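Local structure of Xaa-Pro aminopeptidase (Thermococcus sibiricus MM 739, 4RGZ) at residues K19-A24 and G101-I106; Y255-E260 and S287-G292; K319-G324 and V347-K352. The protein probably cleaves peptides next to proline as a metallopeptidase of the M24B family that binds zinc. All blocks are in the same frame, centred on the assembly; numbering follows the deposited sequence.

Contact 1 of 3, residues K19-A24 and G101-I106; sequences KGFEGA and GEKLLI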
loop_
_atom_site.group_PDB
_atom_site.type_symbol
_atom_site.label_atom_id
_atom_site.label_comp_id
_atom_site.label_asym_id
_atom_site.label_seq_id
_atom_site.Cartn_x
_atom_site.Cartn_y
_atom_site.Cartn_z
ATOM N N LYS A 19 18.180 3.588 27.568
ATOM C CA LYS A 19 18.052 2.215 27.091
ATOM C C LYS A 19 19.139 1.860 26.045
ATOM O O LYS A 19 19.182 0.713 25.588
ATOM C CB LYS A 19 16.644 1.943 26.526
ATOM C CG LYS A 19 16.315 0.462 26.306
ATOM C CD LYS A 19 14.831 0.169 26.064
ATOM C CE LYS A 19 14.008 0.080 27.353
ATOM N NZ LYS A 19 14.813 -0.230 28.580
ATOM N N GLY A 20 20.037 2.787 25.671
ATOM C CA GLY A 20 20.184 4.150 26.226
ATOM C C GLY A 20 20.443 5.237 25.190
ATOM O O GLY A 20 21.390 6.018 25.319
ATOM N N PHE A 21 19.573 5.292 24.180
ATOM C CA PHE A 21 19.706 6.172 23.005
ATOM C C PHE A 21 19.516 7.663 23.258
ATOM O O PHE A 21 18.691 8.054 24.077
ATOM C CB PHE A 21 18.756 5.699 21.888
ATOM C CG PHE A 21 19.295 4.541 21.128
ATOM C CD1 PHE A 21 20.094 4.744 20.008
ATOM C CD2 PHE A 21 19.072 3.242 21.574
ATOM C CE1 PHE A 21 20.636 3.674 19.324
ATOM C CE2 PHE A 21 19.609 2.164 20.895
ATOM C CZ PHE A 21 20.393 2.383 19.772
ATOM N N GLU A 22 20.266 8.486 22.527
ATOM C CA GLU A 22 20.141 9.941 22.632
ATOM C C GLU A 22 18.754 10.485 22.210
ATOM O O GLU A 22 18.120 11.206 22.983
ATOM C CB GLU A 22 21.298 10.632 21.890
ATOM C CG GLU A 22 21.213 12.145 21.774
ATOM C CD GLU A 22 21.377 12.872 23.095
ATOM O OE1 GLU A 22 20.461 12.791 23.941
ATOM O OE2 GLU A 22 22.418 13.543 23.280
ATOM N N GLY A 23 18.279 10.129 21.016
ATOM C CA GLY A 23 16.960 10.587 20.547
ATOM C C GLY A 23 16.345 9.812 19.390
ATOM O O GLY A 23 16.949 8.870 18.876
ATOM N N ALA A 24 15.147 10.229 18.973
ATOM C CA ALA A 24 14.365 9.513 17.950
ATOM C C ALA A 24 13.797 10.402 16.828
ATOM O O ALA A 24 13.152 11.412 17.099
ATOM C CB ALA A 24 13.240 8.742 18.613
ATOM N N GLY A 101 25.377 15.050 19.695
ATOM C CA GLY A 101 25.254 14.112 20.808
ATOM C C GLY A 101 25.554 12.652 20.512
ATOM O O GLY A 101 26.279 12.333 19.570
ATOM N N GLU A 102 24.985 11.769 21.327
ATOM C CA GLU A 102 25.279 10.335 21.266
ATOM C C GLU A 102 24.581 9.605 20.098
ATOM O O GLU A 102 24.542 10.108 18.967
ATOM C CB GLU A 102 24.944 9.653 22.606
ATOM C CG GLU A 102 25.648 10.222 23.831
ATOM C CD GLU A 102 24.833 11.278 24.565
ATOM O OE1 GLU A 102 23.596 11.115 24.666
ATOM O OE2 GLU A 102 25.434 12.263 25.057
ATOM N N LYS A 103 24.030 8.424 20.398
ATOM C CA LYS A 103 23.514 7.480 19.406
ATOM C C LYS A 103 22.159 7.908 18.826
ATOM O O LYS A 103 21.641 8.968 19.176
ATOM C CB LYS A 103 23.439 6.070 20.018
ATOM C CG LYS A 103 24.767 5.559 20.579
ATOM C CD LYS A 103 24.835 4.037 20.613
ATOM C CE LYS A 103 24.601 3.478 22.009
ATOM N NZ LYS A 103 24.313 2.014 21.972
ATOM N N LEU A 104 21.587 7.091 17.938
ATOM C CA LEU A 104 20.346 7.466 17.256
ATOM C C LEU A 104 19.341 6.364 17.009
ATOM O O LEU A 104 19.699 5.225 16.699
ATOM C CB LEU A 104 20.647 8.126 15.915
ATOM C CG LEU A 104 20.925 9.629 15.872
ATOM C CD1 LEU A 104 20.743 10.078 14.432
ATOM C CD2 LEU A 104 20.011 10.422 16.796
ATOM N N LEU A 105 18.069 6.732 17.144
ATOM C CA LEU A 105 16.955 5.903 16.717
ATOM C C LEU A 105 16.264 6.584 15.558
ATOM O O LEU A 105 15.587 7.597 15.738
ATOM C CB LEU A 105 15.935 5.720 17.836
ATOM C CG LEU A 105 16.251 4.866 19.055
ATOM C CD1 LEU A 105 15.288 5.273 20.148
ATOM C CD2 LEU A 105 16.125 3.380 18.761
ATOM N N ILE A 106 16.439 6.025 14.368
ATOM C CA ILE A 106 15.673 6.454 13.216
ATOM C C ILE A 106 14.458 5.562 13.105
ATOM O O ILE A 106 14.574 4.332 13.194
ATOM C CB ILE A 106 16.476 6.355 11.906
ATOM C CG1 ILE A 106 17.949 6.718 12.122
ATOM C CG2 ILE A 106 15.868 7.267 10.854
ATOM C CD1 ILE A 106 18.195 8.182 12.420
#
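The backbone N of Leu105 donates to Gly23 O at 3.0 Å, with 154° at the hydrogen. This bond belongs to the parallel pairing of Ala24 with Leu105. Leu105 also bonds through its backbone to Leu25, so strand 104-106 meets strand 23-25 on both flanks of Ala24. On its other edge strand 104-106 pairs with strand 127-129. These strands form the small parallel sheet of the creatinase/prolidase N-terminal domain. A weaker C-H contact runs from Ala24 CA to Leu105 O at 3.2 Å.

Just ahead of the sheet, the Phe21 ring is held between Leu105 and Lys103. Leu105 CD2 sits over the middle of one face, 4.1 Å from the ring centroid. Lys103 NZ lies over the opposite face at 4.9 Å from the centroid, an off-centre cation-pi contact. Lys103 CB also touches the ring, 3.6 Å from Phe21 CD1, and Leu104 N lies in the ring plane at its edge. Phe21 CG is anti to the carbonyl carbon (chi1 -80°), and this turn brings the ring over to Leu105. His128 adds a second ring beside it.

Further out, Glu22 and Glu102 cross at about a right angle. Glu22 OE2 and Glu102 OE1 are close, but they are two acceptors and make no bond. Glu22 OE1 has a weak hydrogen bond to Ser54.

A backbone bond and apolar packing thus join the strands, with a lysine and a leucine covering the two ring faces. The neighbouring carboxylates would probably disfavour each other where both are charged.

Contact 2 of 3, residues Y255-E260 and S287-G292; sequences YEIVKE and SKYGYG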
loop_
_atom_site.group_PDB
_atom_site.type_symbol
_atom_site.label_atom_id
_atom_site.label_comp_id
_atom_site.label_asym_id
_atom_site.label_seq_id
_atom_site.Cartn_x
_atom_site.Cartn_y
_atom_site.Cartn_z
ATOM N N TYR A 255 -10.320 -30.778 8.374
ATOM C CA TYR A 255 -10.964 -29.683 9.057
ATOM C C TYR A 255 -10.960 -29.912 10.569
ATOM O O TYR A 255 -10.424 -29.086 11.316
ATOM C CB TYR A 255 -12.403 -29.498 8.574
ATOM C CG TYR A 255 -12.984 -28.208 9.090
ATOM C CD1 TYR A 255 -13.474 -28.096 10.412
ATOM C CD2 TYR A 255 -12.989 -27.071 8.284
ATOM C CE1 TYR A 255 -13.982 -26.886 10.885
ATOM C CE2 TYR A 255 -13.490 -25.857 8.751
ATOM C CZ TYR A 255 -13.975 -25.762 10.047
ATOM O OH TYR A 255 -14.470 -24.548 10.455
ATOM N N GLU A 256 -11.558 -31.021 11.022
ATOM C CA GLU A 256 -11.545 -31.343 12.454
ATOM C C GLU A 256 -10.137 -31.342 13.097
ATOM O O GLU A 256 -10.002 -30.922 14.248
ATOM C CB GLU A 256 -12.356 -32.598 12.797
ATOM C CG GLU A 256 -12.347 -33.042 14.271
ATOM C CD GLU A 256 -12.645 -31.951 15.322
ATOM O OE1 GLU A 256 -12.182 -32.101 16.488
ATOM O OE2 GLU A 256 -13.334 -30.946 15.022
ATOM N N ILE A 257 -9.100 -31.760 12.368
ATOM C CA ILE A 257 -7.750 -31.639 12.907
ATOM C C ILE A 257 -7.409 -30.159 13.130
ATOM O O ILE A 257 -6.880 -29.793 14.189
ATOM C CB ILE A 257 -6.684 -32.350 12.055
ATOM C CG1 ILE A 257 -6.830 -33.875 12.180
ATOM C CG2 ILE A 257 -5.291 -31.957 12.539
ATOM C CD1 ILE A 257 -6.418 -34.646 10.951
ATOM N N VAL A 258 -7.720 -29.301 12.156
ATOM C CA VAL A 258 -7.353 -27.893 12.302
ATOM C C VAL A 258 -8.143 -27.237 13.453
ATOM O O VAL A 258 -7.550 -26.542 14.294
ATOM C CB VAL A 258 -7.469 -27.078 10.984
ATOM C CG1 VAL A 258 -7.186 -25.620 11.250
ATOM C CG2 VAL A 258 -6.502 -27.607 9.921
ATOM N N LYS A 259 -9.446 -27.506 13.505
ATOM C CA LYS A 259 -10.304 -27.025 14.578
ATOM C C LYS A 259 -9.781 -27.328 15.948
ATOM O O LYS A 259 -9.816 -26.459 16.802
ATOM C CB LYS A 259 -11.718 -27.596 14.487
ATOM C CG LYS A 259 -12.764 -26.837 15.281
ATOM C CD LYS A 259 -14.125 -27.378 14.903
ATOM C CE LYS A 259 -15.266 -26.658 15.603
ATOM N NZ LYS A 259 -15.699 -27.382 16.824
ATOM N N GLU A 260 -9.317 -28.549 16.169
ATOM C CA GLU A 260 -8.835 -28.960 17.495
ATOM C C GLU A 260 -7.540 -28.224 17.846
ATOM O O GLU A 260 -7.297 -27.904 19.022
ATOM C CB GLU A 260 -8.658 -30.487 17.575
ATOM C CG GLU A 260 -8.135 -31.007 18.910
ATOM C CD GLU A 260 -7.885 -32.517 18.917
ATOM O OE1 GLU A 260 -8.550 -33.212 18.102
ATOM O OE2 GLU A 260 -7.029 -33.011 19.725
ATOM N N SER A 287 1.087 -32.301 13.974
ATOM C CA SER A 287 1.979 -33.431 13.823
ATOM C C SER A 287 1.306 -34.725 14.272
ATOM O O SER A 287 1.364 -35.717 13.541
ATOM C CB SER A 287 3.293 -33.237 14.590
ATOM O OG SER A 287 3.976 -32.100 14.113
ATOM N N LYS A 288 0.686 -34.720 15.457
ATOM C CA LYS A 288 0.158 -35.946 16.091
ATOM C C LYS A 288 -0.678 -36.727 15.093
ATOM O O LYS A 288 -0.592 -37.960 15.011
ATOM C CB LYS A 288 -0.683 -35.629 17.344
ATOM C CG LYS A 288 -1.203 -36.853 18.121
ATOM C CD LYS A 288 -2.091 -36.449 19.306
ATOM C CE LYS A 288 -3.237 -35.548 18.838
ATOM N NZ LYS A 288 -4.202 -35.161 19.895
ATOM N N TYR A 289 -1.453 -35.988 14.311
ATOM C CA TYR A 289 -2.334 -36.611 13.357
ATOM C C TYR A 289 -1.656 -37.008 12.052
ATOM O O TYR A 289 -2.331 -37.428 11.115
ATOM C CB TYR A 289 -3.550 -35.733 13.120
ATOM C CG TYR A 289 -4.460 -35.700 14.325
ATOM C CD1 TYR A 289 -5.098 -36.865 14.755
ATOM C CD2 TYR A 289 -4.666 -34.509 15.054
ATOM C CE1 TYR A 289 -5.928 -36.860 15.852
ATOM C CE2 TYR A 289 -5.507 -34.488 16.167
ATOM C CZ TYR A 289 -6.133 -35.674 16.555
ATOM O OH TYR A 289 -6.971 -35.715 17.646
ATOM N N GLY A 290 -0.321 -36.936 12.041
ATOM C CA GLY A 290 0.495 -37.101 10.851
ATOM C C GLY A 290 0.581 -35.916 9.882
ATOM O O GLY A 290 1.343 -35.962 8.909
ATOM N N TYR A 291 -0.171 -34.853 10.122
ATOM C CA TYR A 291 -0.205 -33.771 9.155
ATOM C C TYR A 291 0.863 -32.721 9.291
ATOM O O TYR A 291 0.766 -31.680 8.681
ATOM C CB TYR A 291 -1.577 -33.113 9.146
ATOM C CG TYR A 291 -2.557 -33.950 8.430
ATOM C CD1 TYR A 291 -3.174 -35.049 9.055
ATOM C CD2 TYR A 291 -2.808 -33.724 7.079
ATOM C CE1 TYR A 291 -4.060 -35.850 8.353
ATOM C CE2 TYR A 291 -3.686 -34.509 6.384
ATOM C CZ TYR A 291 -4.306 -35.553 7.020
ATOM O OH TYR A 291 -5.166 -36.289 6.275
ATOM N N GLY A 292 1.888 -32.990 10.081
ATOM C CA GLY A 292 2.979 -32.023 10.296
ATOM C C GLY A 292 3.563 -31.362 9.046
ATOM O O GLY A 292 3.729 -30.146 9.032
#
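Ile257 places CG2 anti to its backbone N and CG1 beside it (chi1 -71°), and Tyr289 turns its ring back with CG anti to the carbonyl carbon (chi1 -70°). The two side chains then run alongside each other in opposite senses. They join helix 249-268 to the end of helix 275-288, a helical pair of the M24 pita-bread domain. A Schellman motif ends the second helix. Its C-prime residue is Gly290, with Gly290 N bonded to Ser287 O and Tyr291 N to Ile286 O.

Ile257 CG1 lies over one face of the Tyr289 ring, 4.0 Å from the centroid. Lys288 CE covers the opposite face near the rim. Ile257 CD1 reaches on to Tyr291 CE1 at 3.7 Å. Both Ile257 and Tyr291 also touch Ile333 of strand 326-335, so the apolar part faces the sheet.

The polar part lies at the surface. Glu260 is extended, and its carboxylate stands nearly upright to the Tyr289 ring, with the planes 83° apart. Tyr289 OH donates to Glu260 OE1 at 3.0 Å. Glu260 OE2 forms a salt bridge with Lys288 NZ at 3.6 Å. An alanine in place of Glu260 would probably leave the Lys288 ammonium without this counter-charge and the Tyr289 hydroxyl without its acceptor. The hydroxyl meets Glu260 OE1 on the syn side, somewhat out of the carboxylate plane.

Contact 3 of 3, residues K319-G324 and V347-K352; sequences KILKDG and VALVDK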
loop_
_atom_site.group_PDB
_atom_site.type_symbol
_atom_site.label_atom_id
_atom_site.label_comp_id
_atom_site.label_asym_id
_atom_site.label_seq_id
_atom_site.Cartn_x
_atom_site.Cartn_y
_atom_site.Cartn_z
ATOM N N LYS A 319 9.469 -14.714 23.373
ATOM C CA LYS A 319 8.829 -13.566 23.982
ATOM C C LYS A 319 7.683 -14.025 24.869
ATOM O O LYS A 319 6.816 -14.783 24.427
ATOM C CB LYS A 319 8.309 -12.634 22.887
ATOM C CG LYS A 319 8.212 -11.179 23.294
ATOM C CD LYS A 319 7.285 -10.430 22.350
ATOM C CE LYS A 319 7.764 -9.004 22.117
ATOM N NZ LYS A 319 9.056 -8.931 21.389
ATOM N N ILE A 320 7.703 -13.570 26.115
ATOM C CA ILE A 320 6.653 -13.876 27.073
ATOM C C ILE A 320 5.408 -13.075 26.679
ATOM O O ILE A 320 5.508 -11.922 26.285
ATOM C CB ILE A 320 7.141 -13.624 28.540
ATOM C CG1 ILE A 320 8.325 -14.552 28.907
ATOM C CG2 ILE A 320 6.038 -13.820 29.569
ATOM C CD1 ILE A 320 8.276 -15.940 28.278
ATOM N N LEU A 321 4.244 -13.694 26.726
ATOM C CA LEU A 321 3.013 -12.999 26.389
ATOM C C LEU A 321 2.494 -12.209 27.590
ATOM O O LEU A 321 2.610 -12.647 28.754
ATOM C CB LEU A 321 1.967 -13.994 25.911
ATOM C CG LEU A 321 2.169 -14.547 24.500
ATOM C CD1 LEU A 321 1.820 -16.015 24.419
ATOM C CD2 LEU A 321 1.331 -13.777 23.518
ATOM N N LYS A 322 1.940 -11.030 27.317
ATOM C CA LYS A 322 1.539 -10.145 28.442
ATOM C C LYS A 322 0.162 -9.561 28.190
ATOM O O LYS A 322 -0.210 -9.305 27.027
ATOM C CB LYS A 322 2.520 -8.974 28.624
ATOM C CG LYS A 322 3.988 -9.310 28.793
ATOM C CD LYS A 322 4.315 -9.746 30.206
ATOM C CE LYS A 322 5.792 -9.550 30.493
ATOM N NZ LYS A 322 6.103 -9.738 31.939
ATOM N N ASP A 323 -0.586 -9.345 29.266
ATOM C CA ASP A 323 -1.795 -8.529 29.163
ATOM C C ASP A 323 -1.575 -7.392 28.167
ATOM O O ASP A 323 -0.544 -6.721 28.203
ATOM C CB ASP A 323 -2.222 -7.958 30.513
ATOM C CG ASP A 323 -3.001 -8.951 31.348
ATOM O OD1 ASP A 323 -3.406 -10.011 30.829
ATOM O OD2 ASP A 323 -3.196 -8.681 32.553
ATOM N N GLY A 324 -2.527 -7.205 27.267
ATOM C CA GLY A 324 -2.466 -6.088 26.357
ATOM C C GLY A 324 -2.107 -6.470 24.942
ATOM O O GLY A 324 -2.442 -5.732 23.991
ATOM N N VAL A 347 -7.046 -12.702 19.154
ATOM C CA VAL A 347 -7.067 -12.917 20.606
ATOM C C VAL A 347 -6.389 -11.727 21.290
ATOM O O VAL A 347 -5.373 -11.239 20.831
ATOM C CB VAL A 347 -6.315 -14.213 20.994
ATOM C CG1 VAL A 347 -6.383 -14.463 22.492
ATOM C CG2 VAL A 347 -6.812 -15.412 20.210
ATOM N N ALA A 348 -6.977 -11.248 22.371
ATOM C CA ALA A 348 -6.434 -10.180 23.205
ATOM C C ALA A 348 -6.224 -10.864 24.520
ATOM O O ALA A 348 -7.071 -11.658 24.945
ATOM C CB ALA A 348 -7.446 -9.067 23.373
ATOM N N LEU A 349 -5.087 -10.588 25.142
ATOM C CA LEU A 349 -4.766 -11.122 26.445
ATOM C C LEU A 349 -5.202 -10.092 27.507
ATOM O O LEU A 349 -4.574 -9.048 27.653
ATOM C CB LEU A 349 -3.261 -11.378 26.513
ATOM C CG LEU A 349 -2.763 -12.712 27.046
ATOM C CD1 LEU A 349 -1.250 -12.724 26.994
ATOM C CD2 LEU A 349 -3.232 -12.957 28.465
ATOM N N VAL A 350 -6.287 -10.365 28.222
ATOM C CA VAL A 350 -6.745 -9.445 29.268
ATOM C C VAL A 350 -7.091 -10.180 30.553
ATOM O O VAL A 350 -7.714 -11.252 30.533
ATOM C CB VAL A 350 -7.867 -8.457 28.798
ATOM C CG1 VAL A 350 -8.859 -9.092 27.818
ATOM C CG2 VAL A 350 -8.582 -7.796 29.973
ATOM N N ASP A 351 -6.652 -9.593 31.666
ATOM C CA ASP A 351 -6.734 -10.222 32.983
ATOM C C ASP A 351 -6.181 -11.633 32.943
ATOM O O ASP A 351 -6.847 -12.587 33.351
ATOM C CB ASP A 351 -8.161 -10.170 33.554
ATOM C CG ASP A 351 -8.643 -8.740 33.775
ATOM O OD1 ASP A 351 -7.926 -7.967 34.454
ATOM O OD2 ASP A 351 -9.726 -8.382 33.255
ATOM N N LYS A 352 -4.959 -11.736 32.415
ATOM C CA LYS A 352 -4.139 -12.967 32.411
ATOM C C LYS A 352 -4.592 -14.075 31.471
ATOM O O LYS A 352 -3.855 -15.041 31.267
ATOM C CB LYS A 352 -3.916 -13.516 33.824
ATOM C CG LYS A 352 -2.662 -13.013 34.522
ATOM C CD LYS A 352 -2.680 -11.509 34.728
ATOM C CE LYS A 352 -1.871 -11.079 35.948
ATOM N NZ LYS A 352 -1.847 -9.589 36.072
#
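The flat carboxylate of Asp323 receives Lys352 N on the syn lone pair of OD1, the side of its other oxygen. A second flat group, the carbonyl of Leu349, takes Gly324 N in its own plane. The setting is a beta-hairpin of the M24 pita-bread domain. Strand 339-350 turns through Asp351 and Lys352 into strand 353-356, and segment 319-324 lies against this end of it. Asp351 and Lys352 both have positive phi, consistent with a type I' turn.

Lys352 N lies 2.8 Å from Asp323 OD1, with 154° at the hydrogen. The side chain thus grips the backbone of the turn itself. Asp351 N is also near Asp323 OD1, but its angle is too poor for a bond. Asp323 has CG anti to its carbonyl carbon (chi1 -82°), which carries the carboxylate across to the turn.

Leu349 O is met twice. Gly324 N donates to it at 2.8 Å and 163°, and Asp323 CA makes a C-H contact with it at 3.2 Å. At the backbone angles of Gly324, a CB would be jammed against the carbonyl O of Asp323. The chain then enters strand 326-335, which pairs with strand 339-350 through Phe327 and Val347.

Below these bonds the packing is apolar. Leu349 CD1 rests against Leu321 CB at 3.6 Å, and Val269 and Phe327 extend this patch. Glu271 joins the polar side by accepting from Asp323 N, and it forms a long, weak ion pair with Lys352 NZ.

The Lys352 chain bends at chi2 and lies across the Asp323 carboxylate. Its CD comes within 3.6 Å of Asp323 OD2, and its NZ makes a long salt bridge to the same oxygen at 3.9 Å.

In the fold
Contact 1 belongs to the N-terminal domain, while contacts 2 and 3 share the metallopeptidase domain. Contacts 1 and 2 lie on opposite sides of the chain's centre, with their own centres about 47 Å apart. Contact 2 is a surface contact; the other two are partly buried. Contact 2 packs helix side chains on strands 326-335 and 339-350; contact 3 includes the end of strand 339-350 itself, yet their nearest atoms are about 12 Å apart. Contact 1 relies on strand pairing and a sandwiched ring. Contact 2 has only side-chain bonds between its segments. Contact 3 mixes a backbone bond with a carboxylate that holds a turn.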